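Local atomic coordinates of putative oxidoreductase (Jannaschia sp., PDB entry 3C24), a protein that probably acts as an oxidoreductase, using a nicotinamide adenine dinucleotide cofactor held by an N-terminal Rossmann-type domain. Residues A[114-119]-A[154-159]; A[17-22]-A[38-43]; A[123-128]-A[146-151]. All coordinates share one frame; numbering follows the deposited sequence. Where two conformers were deposited one is given.

Interaction 1. Residues A[114-119]-A[154-159]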
# COMPACT_ATOMS: atom_id res chain seq x y z
N ALA A 114 -3.92 -1.34 41.74
CA ALA A 114 -4.58 -2.63 41.50
C ALA A 114 -6.08 -2.61 41.35
O ALA A 114 -6.64 -3.44 40.64
CB ALA A 114 -4.22 -3.60 42.63
N ASP A 115 -6.70 -1.66 42.04
CA ASP A 115 -8.16 -1.61 42.19
C ASP A 115 -8.86 -0.72 41.17
O ASP A 115 -10.05 -0.39 41.32
CB ASP A 115 -8.57 -1.18 43.58
CG ASP A 115 -8.25 0.29 43.86
OD1 ASP A 115 -7.11 0.66 43.51
OD2 ASP A 115 -9.08 1.00 44.50
N ILE A 116 -8.16 -0.46 40.08
CA ILE A 116 -8.76 0.18 38.90
C ILE A 116 -8.49 -0.72 37.66
O ILE A 116 -7.70 -1.67 37.71
CB ILE A 116 -8.36 1.67 38.66
CG1 ILE A 116 -6.84 1.87 38.49
CG2 ILE A 116 -8.89 2.55 39.83
CD1 ILE A 116 -6.27 1.59 37.13
N THR A 117 -9.13 -0.38 36.56
CA THR A 117 -9.00 -1.12 35.32
C THR A 117 -8.23 -0.29 34.32
O THR A 117 -8.44 0.92 34.22
CB THR A 117 -10.40 -1.40 34.73
OG1 THR A 117 -11.09 -2.35 35.55
CG2 THR A 117 -10.33 -1.89 33.26
N TYR A 118 -7.32 -0.94 33.62
CA TYR A 118 -6.62 -0.36 32.48
C TYR A 118 -7.08 -1.13 31.27
O TYR A 118 -7.00 -2.37 31.22
CB TYR A 118 -5.08 -0.48 32.62
CG TYR A 118 -4.42 0.49 33.57
CD1 TYR A 118 -4.61 1.83 33.46
CD2 TYR A 118 -3.46 0.04 34.47
CE1 TYR A 118 -3.96 2.70 34.33
CE2 TYR A 118 -2.82 0.91 35.34
CZ TYR A 118 -3.04 2.23 35.25
OH TYR A 118 -2.34 3.07 36.10
N PHE A 119 -7.56 -0.37 30.30
CA PHE A 119 -8.06 -0.89 29.04
C PHE A 119 -7.36 -0.13 27.94
O PHE A 119 -7.29 1.09 27.98
CB PHE A 119 -9.57 -0.70 28.97
CG PHE A 119 -10.21 -1.38 27.78
CD1 PHE A 119 -10.28 -0.75 26.54
CD2 PHE A 119 -10.79 -2.61 27.89
CE1 PHE A 119 -10.85 -1.39 25.45
CE2 PHE A 119 -11.35 -3.22 26.81
CZ PHE A 119 -11.40 -2.59 25.60
N LEU A 154 -7.64 -5.90 27.58
CA LEU A 154 -7.85 -5.67 28.99
C LEU A 154 -6.50 -5.87 29.65
O LEU A 154 -5.97 -6.99 29.77
CB LEU A 154 -8.88 -6.64 29.58
CG LEU A 154 -9.24 -6.44 31.05
CD1 LEU A 154 -9.87 -5.01 31.34
CD2 LEU A 154 -10.22 -7.57 31.46
N MSE A 155 -5.88 -4.75 30.05
CA MSE A 155 -4.54 -4.81 30.65
C MSE A 155 -4.62 -5.29 32.07
O MSE A 155 -3.78 -6.04 32.55
CB MSE A 155 -3.85 -3.44 30.59
CG MSE A 155 -2.55 -3.39 31.33
SE MSE A 155 -1.82 -1.61 31.10
CE MSE A 155 -0.33 -1.75 32.30
N GLN A 156 -5.60 -4.78 32.78
CA GLN A 156 -5.85 -5.22 34.14
C GLN A 156 -7.27 -4.88 34.53
O GLN A 156 -7.89 -3.94 34.03
CB GLN A 156 -4.84 -4.62 35.11
CG GLN A 156 -5.04 -3.23 35.44
CD GLN A 156 -4.20 -2.78 36.63
OE1 GLN A 156 -2.99 -2.88 36.59
NE2 GLN A 156 -4.85 -2.18 37.63
N GLY A 157 -7.80 -5.66 35.45
CA GLY A 157 -9.15 -5.41 35.96
C GLY A 157 -10.08 -6.56 35.73
O GLY A 157 -9.72 -7.57 35.11
N PRO A 158 -11.29 -6.44 36.25
CA PRO A 158 -12.29 -7.47 36.10
C PRO A 158 -12.69 -7.73 34.66
O PRO A 158 -12.82 -6.81 33.87
CB PRO A 158 -13.50 -6.91 36.85
CG PRO A 158 -13.23 -5.57 37.18
CD PRO A 158 -11.77 -5.29 37.02
N GLU A 159 -12.93 -9.00 34.37
CA GLU A 159 -13.33 -9.47 33.05
C GLU A 159 -14.50 -8.72 32.45
O GLU A 159 -14.53 -8.39 31.25
CB GLU A 159 -13.73 -10.93 33.14
CG GLU A 159 -14.22 -11.56 31.84
CD GLU A 159 -13.20 -11.57 30.69
OE1 GLU A 159 -11.97 -11.37 30.88
OE2 GLU A 159 -13.66 -11.84 29.57
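I116 meets the side chain of Q156 just before strands 117-123 and 148-156 pair in antiparallel fashion, with a classic beta bulge at M155 and Q156 opposite Y118. The amide NE2 of Q156 donates to I116 O over 2.9 Å; the carbonyl oxygen lies in the plane of that amide, whereas NE2 sits above the carbonyl plane. The same NE2 also reaches R113 O. T117 splits its branches: CG2 lies 3.7 Å from L154 CD1, while OG1, hydrogen-bonded to H161 ND1, faces the ring of P158 and G157, whose backbone angles themselves call for glycine. Next comes Y118, whose ring runs alongside Q156, the ring and amide planes 64° apart, with I116 CD1 over one face. Selenomethionine M155, extended, brings SE obliquely to 4.8 Å from the ring centroid of Y118, a Met-aromatic contact. Were Q156 cut back to an alanine, I116 O and R113 O would probably both lose their amide donor, and a gap would be likely beside the Y118 ring. The bulge itself shows at Y118 O, which accepts from Q156 N (3.2 Å) and from M155 N. Beyond it, F119 presents its ring edge to L154, F119 CD2 to L154 CD1 at 4.3 Å.

Interaction 2. Residues A[17-22]-A[38-43]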
# COMPACT_ATOMS: atom_id res chain seq x y z
N LEU A 17 -10.14 13.24 28.65
CA LEU A 17 -9.06 14.18 28.94
C LEU A 17 -8.46 14.67 27.61
O LEU A 17 -8.13 13.85 26.71
CB LEU A 17 -8.00 13.54 29.86
CG LEU A 17 -8.28 13.42 31.37
CD1 LEU A 17 -9.66 12.98 31.67
CD2 LEU A 17 -7.18 12.51 32.00
N GLY A 18 -8.28 15.98 27.50
CA GLY A 18 -7.76 16.57 26.27
C GLY A 18 -8.87 16.52 25.21
O GLY A 18 -8.64 16.38 24.02
N ALA A 19 -10.09 16.68 25.67
CA ALA A 19 -11.28 16.53 24.80
C ALA A 19 -11.35 17.47 23.64
O ALA A 19 -11.97 17.14 22.64
CB ALA A 19 -12.55 16.63 25.61
N GLY A 20 -10.71 18.62 23.73
CA GLY A 20 -10.83 19.63 22.65
C GLY A 20 -9.68 19.68 21.67
O GLY A 20 -9.65 20.46 20.70
N GLY A 21 -8.70 18.82 21.93
CA GLY A 21 -7.52 18.74 21.09
C GLY A 21 -7.80 18.07 19.76
O GLY A 21 -8.93 17.60 19.50
N LYS A 22 -6.78 18.02 18.91
CA LYS A 22 -6.92 17.38 17.60
C LYS A 22 -7.29 15.92 17.81
O LYS A 22 -8.19 15.40 17.16
CB LYS A 22 -5.63 17.52 16.77
N LEU A 38 -21.30 12.23 28.54
CA LEU A 38 -19.98 12.82 28.36
C LEU A 38 -19.57 13.83 29.40
O LEU A 38 -20.35 14.67 29.82
CB LEU A 38 -19.93 13.56 27.00
CG LEU A 38 -18.68 14.39 26.68
CD1 LEU A 38 -17.43 13.55 26.48
CD2 LEU A 38 -18.91 15.27 25.44
N ALA A 39 -18.30 13.75 29.78
CA ALA A 39 -17.63 14.80 30.55
C ALA A 39 -16.37 15.19 29.78
O ALA A 39 -15.38 14.47 29.82
CB ALA A 39 -17.27 14.38 31.98
N ALA A 40 -16.45 16.33 29.08
CA ALA A 40 -15.35 16.81 28.23
C ALA A 40 -14.42 17.64 29.04
O ALA A 40 -14.76 18.77 29.41
CB ALA A 40 -15.85 17.61 27.02
N ILE A 41 -13.23 17.08 29.27
CA ILE A 41 -12.19 17.74 30.09
C ILE A 41 -11.13 18.36 29.20
O ILE A 41 -10.38 17.70 28.48
CB ILE A 41 -11.53 16.75 31.12
CG1 ILE A 41 -12.60 15.82 31.75
CG2 ILE A 41 -10.63 17.54 32.16
CD1 ILE A 41 -13.70 16.54 32.48
N GLU A 42 -11.06 19.68 29.27
CA GLU A 42 -10.15 20.44 28.41
C GLU A 42 -9.80 21.76 29.04
O GLU A 42 -10.68 22.55 29.30
CB GLU A 42 -10.81 20.75 27.07
CG GLU A 42 -9.92 21.52 26.11
CD GLU A 42 -8.62 20.81 25.86
OE1 GLU A 42 -8.63 19.74 25.19
OE2 GLU A 42 -7.56 21.30 26.33
N ILE A 43 -8.52 21.95 29.26
CA ILE A 43 -8.04 23.17 29.92
C ILE A 43 -7.48 24.15 28.92
O ILE A 43 -7.42 25.34 29.23
CB ILE A 43 -6.97 22.91 31.05
CG1 ILE A 43 -5.69 22.28 30.46
CG2 ILE A 43 -7.54 22.05 32.16
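G20 and E42 meet at the C-terminal strand ends of a Rossmann beta-alpha-beta unit, where the glycine-rich loop after strand 13-17 turns past the end of the neighbouring parallel strand 37-41. G20 N donates to E42 OE1 over 2.8 Å and takes the anti lone pair, the one facing away from the other carboxylate oxygen. The side chain of E42 leaves with CG anti to the backbone N and then bends (chi2 56°), which folds the carboxylate back toward the loop. Beside it, the last carbonyl of the strand is gripped twice: A19 N gives I41 O a nearly straight bond of 3.0 Å, approaching from above the carbonyl plane, and G18 N adds a weak, strongly bent one. Apolar contacts flank these bonds. The methyls of A19 and A40 face each other, A19 CB to A40 CB at 3.7 Å. L17 lies alongside I41, with L17 CD1 4.1 Å from I41 CG1.

A second shell sets these groups in place. A type I turn from G18 to G21, closed by G21 N to G18 O at 3.2 Å, turns the N-H groups of A19 and G20 toward I41 O and E42 OE1. The positive phi of G18 (74°) favours glycine. T28 bonds A19 O, R50 bonds G20 O and R48 bonds E42 O, while L51 of helix 45-53 packs on A19, A40 and E42. In many NAD-binding relatives an acidic residue at this strand end holds the adenosine ribose, and the position of E42 is consistent with such a role. Its OE2 meanwhile bonds A44 N, so both carboxylate oxygens have backbone N-H partners. A beta carbon on G20 would come within 3.1 Å of E42 CG.

Interaction 3. Residues A[123-128]-A[146-151]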
# COMPACT_ATOMS: atom_id res chain seq x y z
N PRO A 123 -7.24 1.79 16.79
CA PRO A 123 -7.91 1.48 15.55
C PRO A 123 -6.98 0.76 14.58
O PRO A 123 -5.75 0.92 14.65
CB PRO A 123 -8.28 2.85 15.00
CG PRO A 123 -7.47 3.81 15.71
CD PRO A 123 -7.04 3.24 17.01
N CYS A 124 -7.56 -0.03 13.68
CA CYS A 124 -6.77 -0.64 12.60
C CYS A 124 -6.60 0.38 11.47
O CYS A 124 -5.65 0.32 10.69
CB CYS A 124 -7.41 -1.90 12.01
SG CYS A 124 -7.44 -3.32 13.14
N HIS A 125 -7.55 1.31 11.44
CA HIS A 125 -7.79 2.31 10.40
C HIS A 125 -8.59 1.64 9.24
O HIS A 125 -8.53 0.41 9.06
CB HIS A 125 -6.52 2.96 9.85
CG HIS A 125 -5.73 3.60 10.90
ND1 HIS A 125 -6.22 4.63 11.69
CD2 HIS A 125 -4.49 3.33 11.34
CE1 HIS A 125 -5.28 4.97 12.56
NE2 HIS A 125 -4.23 4.19 12.39
N PRO A 126 -9.34 2.44 8.45
CA PRO A 126 -10.06 1.78 7.37
C PRO A 126 -9.12 1.02 6.43
O PRO A 126 -7.98 1.44 6.17
CB PRO A 126 -10.82 2.92 6.70
CG PRO A 126 -10.90 3.98 7.78
CD PRO A 126 -9.70 3.87 8.60
N PRO A 127 -9.59 -0.07 5.85
CA PRO A 127 -8.71 -0.82 4.96
C PRO A 127 -8.44 -0.21 3.60
O PRO A 127 -9.26 0.52 3.05
CB PRO A 127 -9.46 -2.11 4.73
CG PRO A 127 -10.91 -1.81 4.96
CD PRO A 127 -10.91 -0.69 6.02
N LEU A 128 -7.19 -0.41 3.19
CA LEU A 128 -6.61 0.06 1.93
C LEU A 128 -7.55 -0.18 0.75
O LEU A 128 -7.76 0.72 -0.03
CB LEU A 128 -5.21 -0.54 1.69
CG LEU A 128 -4.52 -0.03 0.40
CD1 LEU A 128 -4.27 1.46 0.44
CD2 LEU A 128 -3.22 -0.81 0.21
N ALA A 146 -15.30 6.12 7.41
CA ALA A 146 -15.18 4.81 6.75
C ALA A 146 -15.15 3.72 7.81
O ALA A 146 -14.65 3.93 8.90
CB ALA A 146 -13.92 4.73 5.85
N LYS A 147 -15.68 2.55 7.45
CA LYS A 147 -15.72 1.39 8.35
C LYS A 147 -14.28 0.92 8.61
O LYS A 147 -13.43 0.95 7.72
CB LYS A 147 -16.54 0.24 7.73
CG LYS A 147 -18.01 0.53 7.46
CD LYS A 147 -18.66 -0.66 6.77
CE LYS A 147 -18.23 -0.82 5.32
NZ LYS A 147 -18.56 0.38 4.46
N GLN A 148 -14.03 0.43 9.82
CA GLN A 148 -12.72 -0.12 10.19
C GLN A 148 -12.91 -1.13 11.28
O GLN A 148 -13.93 -1.12 11.97
CB GLN A 148 -11.80 0.98 10.72
CG GLN A 148 -12.21 1.52 12.11
CD GLN A 148 -11.22 2.56 12.62
OE1 GLN A 148 -10.01 2.46 12.39
NE2 GLN A 148 -11.72 3.57 13.34
N ALA A 149 -11.91 -1.98 11.42
CA ALA A 149 -11.81 -2.87 12.57
C ALA A 149 -10.94 -2.16 13.66
O ALA A 149 -10.25 -1.17 13.40
CB ALA A 149 -11.11 -4.19 12.14
N ILE A 150 -11.02 -2.64 14.90
CA ILE A 150 -10.19 -2.14 15.99
C ILE A 150 -9.63 -3.31 16.80
O ILE A 150 -10.09 -4.46 16.66
CB ILE A 150 -10.98 -1.18 16.92
CG1 ILE A 150 -12.05 -1.94 17.71
CG2 ILE A 150 -11.63 -0.03 16.09
CD1 ILE A 150 -12.77 -1.01 18.77
N VAL A 151 -8.63 -3.01 17.63
CA VAL A 151 -8.02 -3.99 18.54
C VAL A 151 -8.04 -3.47 19.96
O VAL A 151 -7.81 -2.27 20.20
CB VAL A 151 -6.56 -4.36 18.13
CG1 VAL A 151 -6.55 -5.14 16.81
CG2 VAL A 151 -5.66 -3.11 18.09
O HOH W 1 -9.90 -1.98 9.31
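The amide of Q148 points across to the backbone of H125, just past P123 and I150, an antiparallel non-hydrogen-bonded pair and the last bridge before the loop leaves the sheet. Its CG lies between the backbone N and the carbonyl carbon (chi1 71°), and the extended chain beyond carries OE1 to H125 N, a weak bond of 2.9 Å. P123 CB closes on Q148 OE1 at 3.2 Å, while NE2 turns to W173 O. C124 sets its SG 3.9 Å from A149 CB and 4.2 Å from V151 CG1, as C124 N donates to A149 O over 2.9 Å. P126 lies slantwise to Q148; P126 CG is 3.7 Å from A146 CB, and P126 CB lies close to K147 O. A water bridges H125 O and A149 N. H125 sends its CB away from strand 148-156; ND1 bonds H142 O, and the ring meets that of H231 of the second subunit. A weak bond and a water thus place the H125 backbone only loosely, while the ND1 bond probably fixes the ring beside the subunit interface; a sulfate, probably from the crystallisation liquor, lies about 3 Å from this side chain and may mark an anion-accepting pocket.

From the N terminus, interaction 2 closes first: residues 17-22 and 38-43 bracket helix 22-33 and complete a beta-alpha-beta crossover at one edge of the seven-stranded sheet. Interaction 1 opens only later, pairing 114-119 with 154-159, and the loop it closes contains interaction 3, in which 123-128 meets 146-151. These two therefore nest, lying toward opposite ends of the neighbouring strands 117-123 and 148-156, their centres about 25 Å apart. Interaction 2 is in series with both and touches neither, although all three reach the same sheet. Interactions 1 and 3 tie its parallel part to strand 148-156, and interaction 3 reaches on to the second subunit; interaction 2 joins two parallel strands at the far edge.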